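Long-range contacts in glycosyltransferase (PDB 3WAG), which is a bacterial glycosyltransferase of the GT-B fold, with two Rossmann-like domains and thymidine-5'-diphosphate bound in the cleft between them: residues 91-96 with 177-182; 226-231 with 326-331. All blocks are in the same frame, centred on the assembly; numbering follows the deposited sequence.

Interaction 1. Residues 91-96 with 177-182; sequences YIHDVF and HDPLAD
The early turns of helix 89-106 run up against the start of helix 179-188, and the two backbones come nearest where the CA atoms of Phe96 and Pro179 lie 5.9 Å apart. Phe96 and Leu180 form one of its two CH-pi contacts. With CG placed anti to its carbonyl carbon (chi1 -71°), Phe96 presents one ring face to the leucine: CD1 of Leu180 sits squarely over the ring centre, 3.8 Å from the centroid, while CD2 of Leu180 drops beside CB of Phe96 at 3.3 Å. Trp157 and Phe164 of helix 156-168 also meet the Phe96 ring, so this cluster ties three helices of the N-terminal half of a GT-B enzyme together, well away from the centre of the chain. The second CH-pi contact lies one turn back. CG of Pro179 stands over the His93 ring, 3.7 Å from its centroid and displaced toward the rim; the same CG touches the backbone O of His93 at 3.4 Å. The proline ring is thus wedged between Phe96 CB and the imidazole. His93 is steadied from its own helix, because its ND1 donates to OD1 of Asp94 over 2.8 Å, meeting the carboxylate on the anti side and 30° out of its plane; Gln90 bonds the same oxygen, and Trp89 adds a further ring beside the histidine. His177 lies rim to rim with His93, planes at 44°, but the model brings these rings too close for the detail to be trusted. The second helix is started by Asp178 at the N-cap: its OD1 accepts weakly from the backbone N of Leu180 and of Ala181, and its OD2 forms a salt bridge with Arg161.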
loop_
_atom_site.group_PDB
_atom_site.type_symbol
_atom_site.label_atom_id
_atom_site.label_comp_id
_atom_site.label_asym_id
_atom_site.label_seq_id
_atom_site.Cartn_x
_atom_site.Cartn_y
_atom_site.Cartn_z
ATOM N N TYR B 91 31.582 26.644 -11.482
ATOM C CA TYR B 91 30.540 25.852 -12.105
ATOM C C TYR B 91 29.490 25.307 -11.074
ATOM O O TYR B 91 28.290 25.457 -11.254
ATOM C CB TYR B 91 31.162 24.715 -12.916
ATOM C CG TYR B 91 30.141 23.729 -13.503
ATOM C CD1 TYR B 91 29.562 23.956 -14.748
ATOM C CD2 TYR B 91 29.780 22.572 -12.820
ATOM C CE1 TYR B 91 28.633 23.057 -15.292
ATOM C CE2 TYR B 91 28.890 21.651 -13.376
ATOM C CZ TYR B 91 28.308 21.917 -14.615
ATOM O OH TYR B 91 27.401 21.039 -15.187
ATOM N N ILE B 92 29.960 24.650 -10.019
ATOM C CA ILE B 92 29.074 24.158 -8.968
ATOM C C ILE B 92 28.257 25.293 -8.283
ATOM O O ILE B 92 27.054 25.148 -8.018
ATOM C CB ILE B 92 29.896 23.385 -7.948
ATOM C CG1 ILE B 92 30.430 22.116 -8.619
ATOM C CG2 ILE B 92 29.023 23.057 -6.726
ATOM C CD1 ILE B 92 31.557 21.473 -7.841
ATOM N N HIS B 93 28.904 26.430 -8.055
ATOM C CA HIS B 93 28.256 27.588 -7.553
ATOM C C HIS B 93 27.035 27.878 -8.391
ATOM O O HIS B 93 25.892 28.025 -7.846
ATOM C CB HIS B 93 29.224 28.769 -7.562
ATOM C CG HIS B 93 28.562 30.087 -7.256
ATOM N ND1 HIS B 93 27.797 30.725 -8.155
ATOM C CD2 HIS B 93 28.536 30.866 -6.089
ATOM C CE1 HIS B 93 27.320 31.869 -7.620
ATOM N NE2 HIS B 93 27.762 31.946 -6.348
ATOM N N ASP B 94 27.259 27.985 -9.711
ATOM C CA ASP B 94 26.214 28.378 -10.659
ATOM C C ASP B 94 25.144 27.280 -10.863
ATOM O O ASP B 94 24.003 27.584 -11.151
ATOM C CB ASP B 94 26.772 28.843 -12.021
ATOM C CG ASP B 94 27.644 30.090 -11.928
ATOM O OD1 ASP B 94 27.592 30.833 -10.917
ATOM O OD2 ASP B 94 28.386 30.337 -12.905
ATOM N N VAL B 95 25.516 26.019 -10.704
ATOM C CA VAL B 95 24.546 24.928 -10.755
ATOM C C VAL B 95 23.600 25.085 -9.515
ATOM O O VAL B 95 22.369 24.958 -9.615
ATOM C CB VAL B 95 25.276 23.554 -10.781
ATOM C CG1 VAL B 95 24.362 22.436 -10.322
ATOM C CG2 VAL B 95 25.794 23.246 -12.187
ATOM N N PHE B 96 24.208 25.355 -8.363
ATOM C CA PHE B 96 23.442 25.624 -7.133
ATOM C C PHE B 96 22.542 26.854 -7.245
ATOM O O PHE B 96 21.381 26.814 -6.822
ATOM C CB PHE B 96 24.345 25.760 -5.901
ATOM C CG PHE B 96 24.941 24.486 -5.483
ATOM C CD1 PHE B 96 24.383 23.310 -5.877
ATOM C CD2 PHE B 96 26.095 24.462 -4.728
ATOM C CE1 PHE B 96 24.923 22.094 -5.503
ATOM C CE2 PHE B 96 26.642 23.256 -4.331
ATOM C CZ PHE B 96 26.083 22.070 -4.748
ATOM N N HIS B 177 30.661 32.726 -1.375
ATOM C CA HIS B 177 29.239 32.773 -1.619
ATOM C C HIS B 177 28.663 31.379 -1.680
ATOM O O HIS B 177 29.190 30.525 -2.400
ATOM C CB HIS B 177 28.975 33.502 -2.913
ATOM C CG HIS B 177 27.497 33.642 -3.252
ATOM N ND1 HIS B 177 26.565 34.137 -2.357
ATOM C CD2 HIS B 177 26.808 33.421 -4.458
ATOM C CE1 HIS B 177 25.353 34.212 -2.972
ATOM N NE2 HIS B 177 25.496 33.748 -4.245
ATOM N N ASP B 178 27.601 31.124 -0.914
ATOM C CA ASP B 178 26.926 29.848 -0.985
ATOM C C ASP B 178 25.480 30.039 -1.451
ATOM O O ASP B 178 24.632 30.451 -0.646
ATOM C CB ASP B 178 26.959 29.173 0.371
ATOM C CG ASP B 178 26.517 27.746 0.314
ATOM O OD1 ASP B 178 25.920 27.319 -0.667
ATOM O OD2 ASP B 178 26.741 27.026 1.276
ATOM N N PRO B 179 25.188 29.762 -2.746
ATOM C CA PRO B 179 23.770 29.972 -3.136
ATOM C C PRO B 179 22.781 29.126 -2.318
ATOM O O PRO B 179 21.667 29.578 -2.091
ATOM C CB PRO B 179 23.748 29.602 -4.604
ATOM C CG PRO B 179 25.186 29.888 -5.068
ATOM C CD PRO B 179 26.049 29.456 -3.908
ATOM N N LEU B 180 23.193 27.920 -1.887
ATOM C CA LEU B 180 22.294 27.039 -1.123
ATOM C C LEU B 180 22.012 27.613 0.283
ATOM O O LEU B 180 20.878 27.518 0.784
ATOM C CB LEU B 180 22.792 25.593 -1.043
ATOM C CG LEU B 180 23.186 24.862 -2.326
ATOM C CD1 LEU B 180 23.203 23.367 -2.070
ATOM C CD2 LEU B 180 22.211 25.230 -3.440
ATOM N N ALA B 181 23.040 28.223 0.897
ATOM C CA ALA B 181 22.888 28.904 2.186
ATOM C C ALA B 181 21.977 30.124 2.076
ATOM O O ALA B 181 21.116 30.305 2.903
ATOM C CB ALA B 181 24.250 29.278 2.767
ATOM N N ASP B 182 22.143 30.935 1.037
ATOM C CA ASP B 182 21.275 32.038 0.775
ATOM C C ASP B 182 19.835 31.633 0.429
ATOM O O ASP B 182 18.892 32.275 0.882
ATOM C CB ASP B 182 21.805 32.827 -0.372
ATOM C CG ASP B 182 23.068 33.575 -0.018
ATOM O OD1 ASP B 182 23.631 33.299 1.049
ATOM O OD2 ASP B 182 23.483 34.432 -0.827
#

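Interaction 2. Residues 226-231 with 326-331. With TYD (thymidine-5'-diphosphate), chain F; PO4 (phosphate ion), chain G.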
loop_
_atom_site.group_PDB
_atom_site.type_symbol
_atom_site.label_atom_id
_atom_site.label_comp_id
_atom_site.label_asym_id
_atom_site.label_seq_id
_atom_site.Cartn_x
_atom_site.Cartn_y
_atom_site.Cartn_z
ATOM N N HIS B 226 16.123 -1.653 -2.026
ATOM C CA HIS B 226 15.079 -0.856 -2.655
ATOM C C HIS B 226 14.059 -1.656 -3.404
ATOM O O HIS B 226 14.366 -2.370 -4.326
ATOM C CB HIS B 226 15.707 0.225 -3.536
ATOM C CG HIS B 226 14.698 1.221 -4.107
ATOM N ND1 HIS B 226 13.778 1.865 -3.335
ATOM C CD2 HIS B 226 14.508 1.686 -5.420
ATOM C CE1 HIS B 226 13.044 2.691 -4.110
ATOM N NE2 HIS B 226 13.481 2.553 -5.394
ATOM N N LEU B 227 12.826 -1.582 -2.943
ATOM C CA LEU B 227 11.730 -2.235 -3.621
ATOM C C LEU B 227 11.148 -1.171 -4.625
ATOM O O LEU B 227 10.641 -0.122 -4.186
ATOM C CB LEU B 227 10.636 -2.708 -2.651
ATOM C CG LEU B 227 9.647 -3.790 -3.217
ATOM C CD1 LEU B 227 8.682 -4.223 -2.136
ATOM C CD2 LEU B 227 8.725 -3.272 -4.299
ATOM N N PRO B 228 11.249 -1.433 -5.937
ATOM C CA PRO B 228 10.749 -0.484 -6.997
ATOM C C PRO B 228 9.267 -0.696 -7.172
ATOM O O PRO B 228 8.847 -1.756 -7.577
ATOM C CB PRO B 228 11.466 -0.959 -8.248
ATOM C CG PRO B 228 11.747 -2.441 -8.002
ATOM C CD PRO B 228 11.653 -2.735 -6.513
ATOM N N PHE B 229 8.461 0.285 -6.825
ATOM C CA PHE B 229 6.985 0.102 -6.909
ATOM C C PHE B 229 6.616 0.514 -8.387
ATOM O O PHE B 229 7.024 1.590 -8.842
ATOM C CB PHE B 229 6.306 0.993 -5.860
ATOM C CG PHE B 229 4.778 1.063 -5.971
ATOM C CD1 PHE B 229 3.978 -0.040 -5.690
ATOM C CD2 PHE B 229 4.162 2.290 -6.324
ATOM C CE1 PHE B 229 2.597 0.051 -5.779
ATOM C CE2 PHE B 229 2.786 2.400 -6.392
ATOM C CZ PHE B 229 1.994 1.280 -6.130
ATOM N N ASN B 230 5.851 -0.314 -9.081
ATOM C CA ASN B 230 5.531 -0.113 -10.489
ATOM C C ASN B 230 4.158 0.467 -10.704
ATOM O O ASN B 230 3.698 0.563 -11.831
ATOM C CB ASN B 230 5.691 -1.438 -11.223
ATOM C CG ASN B 230 7.111 -1.970 -11.098
ATOM O OD1 ASN B 230 8.109 -1.197 -11.089
ATOM N ND2 ASN B 230 7.212 -3.268 -10.957
ATOM N N GLY B 231 3.495 0.871 -9.620
ATOM C CA GLY B 231 2.183 1.536 -9.730
ATOM C C GLY B 231 1.054 0.524 -9.782
ATOM O O GLY B 231 1.299 -0.686 -9.573
ATOM N N ARG B 326 15.705 -0.065 -13.801
ATOM C CA ARG B 326 16.954 -0.784 -13.497
ATOM C C ARG B 326 16.863 -1.518 -12.140
ATOM O O ARG B 326 17.459 -2.593 -11.960
ATOM C CB ARG B 326 18.176 0.124 -13.545
ATOM C CG ARG B 326 18.382 0.993 -12.320
ATOM C CD ARG B 326 19.242 2.181 -12.634
ATOM N NE ARG B 326 19.444 3.027 -11.464
ATOM C CZ ARG B 326 19.768 4.304 -11.564
ATOM N NH1 ARG B 326 19.840 4.814 -12.786
ATOM N NH2 ARG B 326 19.983 5.087 -10.491
ATOM N N THR B 327 16.094 -0.975 -11.200
ATOM C CA THR B 327 15.928 -1.681 -9.905
ATOM C C THR B 327 15.110 -2.959 -10.094
ATOM O O THR B 327 15.414 -3.967 -9.467
ATOM C CB THR B 327 15.333 -0.784 -8.802
ATOM O OG1 THR B 327 16.142 0.391 -8.700
ATOM C CG2 THR B 327 15.421 -1.513 -7.468
ATOM N N ASN B 328 14.064 -2.914 -10.935
ATOM C CA ASN B 328 13.406 -4.117 -11.366
ATOM C C ASN B 328 14.389 -5.134 -12.040
ATOM O O ASN B 328 14.295 -6.341 -11.821
ATOM C CB ASN B 328 12.255 -3.787 -12.349
ATOM C CG ASN B 328 11.025 -3.257 -11.676
ATOM O OD1 ASN B 328 10.187 -4.003 -11.167
ATOM N ND2 ASN B 328 10.878 -1.967 -11.708
ATOM N N ALA B 329 15.294 -4.672 -12.911
ATOM C CA ALA B 329 16.211 -5.648 -13.550
ATOM C C ALA B 329 17.126 -6.287 -12.514
ATOM O O ALA B 329 17.463 -7.496 -12.620
ATOM C CB ALA B 329 17.034 -5.003 -14.636
ATOM N N ILE B 330 17.510 -5.463 -11.536
ATOM C CA ILE B 330 18.389 -5.906 -10.455
ATOM C C ILE B 330 17.628 -6.961 -9.644
ATOM O O ILE B 330 18.107 -8.087 -9.453
ATOM C CB ILE B 330 18.842 -4.739 -9.552
ATOM C CG1 ILE B 330 19.800 -3.832 -10.294
ATOM C CG2 ILE B 330 19.553 -5.244 -8.296
ATOM C CD1 ILE B 330 20.274 -2.673 -9.450
ATOM N N ARG B 331 16.417 -6.610 -9.202
ATOM C CA ARG B 331 15.646 -7.515 -8.389
ATOM C C ARG B 331 15.384 -8.883 -9.066
ATOM O O ARG B 331 15.470 -9.945 -8.430
ATOM C CB ARG B 331 14.338 -6.841 -7.993
ATOM C CG ARG B 331 13.433 -7.734 -7.171
ATOM C CD ARG B 331 12.229 -6.941 -6.709
ATOM N NE ARG B 331 11.513 -7.711 -5.723
ATOM C CZ ARG B 331 10.209 -7.659 -5.514
ATOM N NH1 ARG B 331 9.409 -6.885 -6.268
ATOM N NH2 ARG B 331 9.693 -8.415 -4.553
HETATM P PA TYD F . 9.181 5.245 -14.895
HETATM O O1A TYD F . 8.957 5.136 -16.410
HETATM O O2A TYD F . 9.492 6.564 -14.196
HETATM O O3A TYD F . 10.473 4.248 -14.686
HETATM P PB TYD F . 12.025 4.693 -14.409
HETATM O O1B TYD F . 12.289 5.968 -15.225
HETATM O O2B TYD F . 12.811 3.406 -14.804
HETATM O O3B TYD F . 11.992 5.093 -12.908
HETATM O "O5'" TYD F . 7.877 4.617 -14.115
HETATM C "C5'" TYD F . 7.817 4.169 -12.734
HETATM C "C4'" TYD F . 7.919 2.623 -12.603
HETATM O "O4'" TYD F . 6.979 1.916 -13.443
HETATM C "C3'" TYD F . 9.287 1.991 -12.938
HETATM O "O3'" TYD F . 9.676 1.179 -11.818
HETATM C "C2'" TYD F . 9.066 1.080 -14.138
HETATM C "C1'" TYD F . 7.570 0.731 -14.000
HETATM N N1 TYD F . 6.999 0.388 -15.301
HETATM C C2 TYD F . 6.396 -0.878 -15.523
HETATM O O2 TYD F . 6.300 -1.742 -14.613
HETATM N N3 TYD F . 5.912 -1.188 -16.759
HETATM C C4 TYD F . 5.977 -0.335 -17.810
HETATM O O4 TYD F . 5.490 -0.700 -18.904
HETATM C C5 TYD F . 6.593 1.003 -17.601
HETATM C C5M TYD F . 6.713 2.048 -18.686
HETATM C C6 TYD F . 7.078 1.286 -16.314
HETATM P P PO4 G . 5.620 -3.946 -6.870
HETATM O O1 PO4 G . 5.559 -3.465 -5.443
HETATM O O2 PO4 G . 6.904 -4.601 -7.236
HETATM O O3 PO4 G . 4.506 -4.970 -6.912
HETATM O O4 PO4 G . 5.475 -2.781 -7.785
#
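Asn230 and Asn328 join their amides from opposite directions, their planes 33° apart. ND2 of Asn328 donates to OD1 of Asn230 over 2.9 Å, at an N-H...O angle of 156°; the return bond, from Asn230 ND2 to Asn328 OD1 at 3.1 Å, is less sure because that nitrogen is too close to another atom of the model. Each amide has further duties. OD1 of Asn230 also accepts from O3' of thymidine-5'-diphosphate at 2.9 Å, and ND2 of Asn328 is bonded to the backbone O of Gly324 in its own helix, which probably helps fix the rotation of the group facing Asn230. The backbone N of Asn230 is satisfied by O4 of a phosphate ion, 2.8 Å away.

Thr327 turns its hydroxyl back to Gly323 O, and with CG2 anti to the backbone N this methyl packs against CG of Pro228 at 3.8 Å and beside the carbonyl O of His226, which is bonded to Tyr396 OH. CB of Pro228 rests 3.7 Å from ND2 of Asn328. The guanidinium of Arg331 lies with one face over Leu227, and its NH2 bonds weakly to Gly28 O of the second subunit. With Gly324 N and Thr325 OG1 also bonding the nucleotide, the contact forms part of the nucleotide site of the GT-B interdomain cleft.

From the N terminus, the chain first lays down half of the parallel sheet of the N-terminal domain, strands 2-6, 30-35 and 49-52. Interaction 1 closes a loop of 80 residues that runs through helix 109-122, strands 126-130 and 147-150 and helix 156-168, and so gathers peripheral helices within one domain. Interaction 2 opens later, as the chain passes from strand 204-206 toward the second sheet, and closes 94 residues on at helix 323-331, joining that connection to the C-terminal domain beside the nucleotide. The two loops follow in series, neither nested nor crossed. With centres 33 Å apart and nearest atoms about 18 Å apart, one contact serves within a domain and the other between domains.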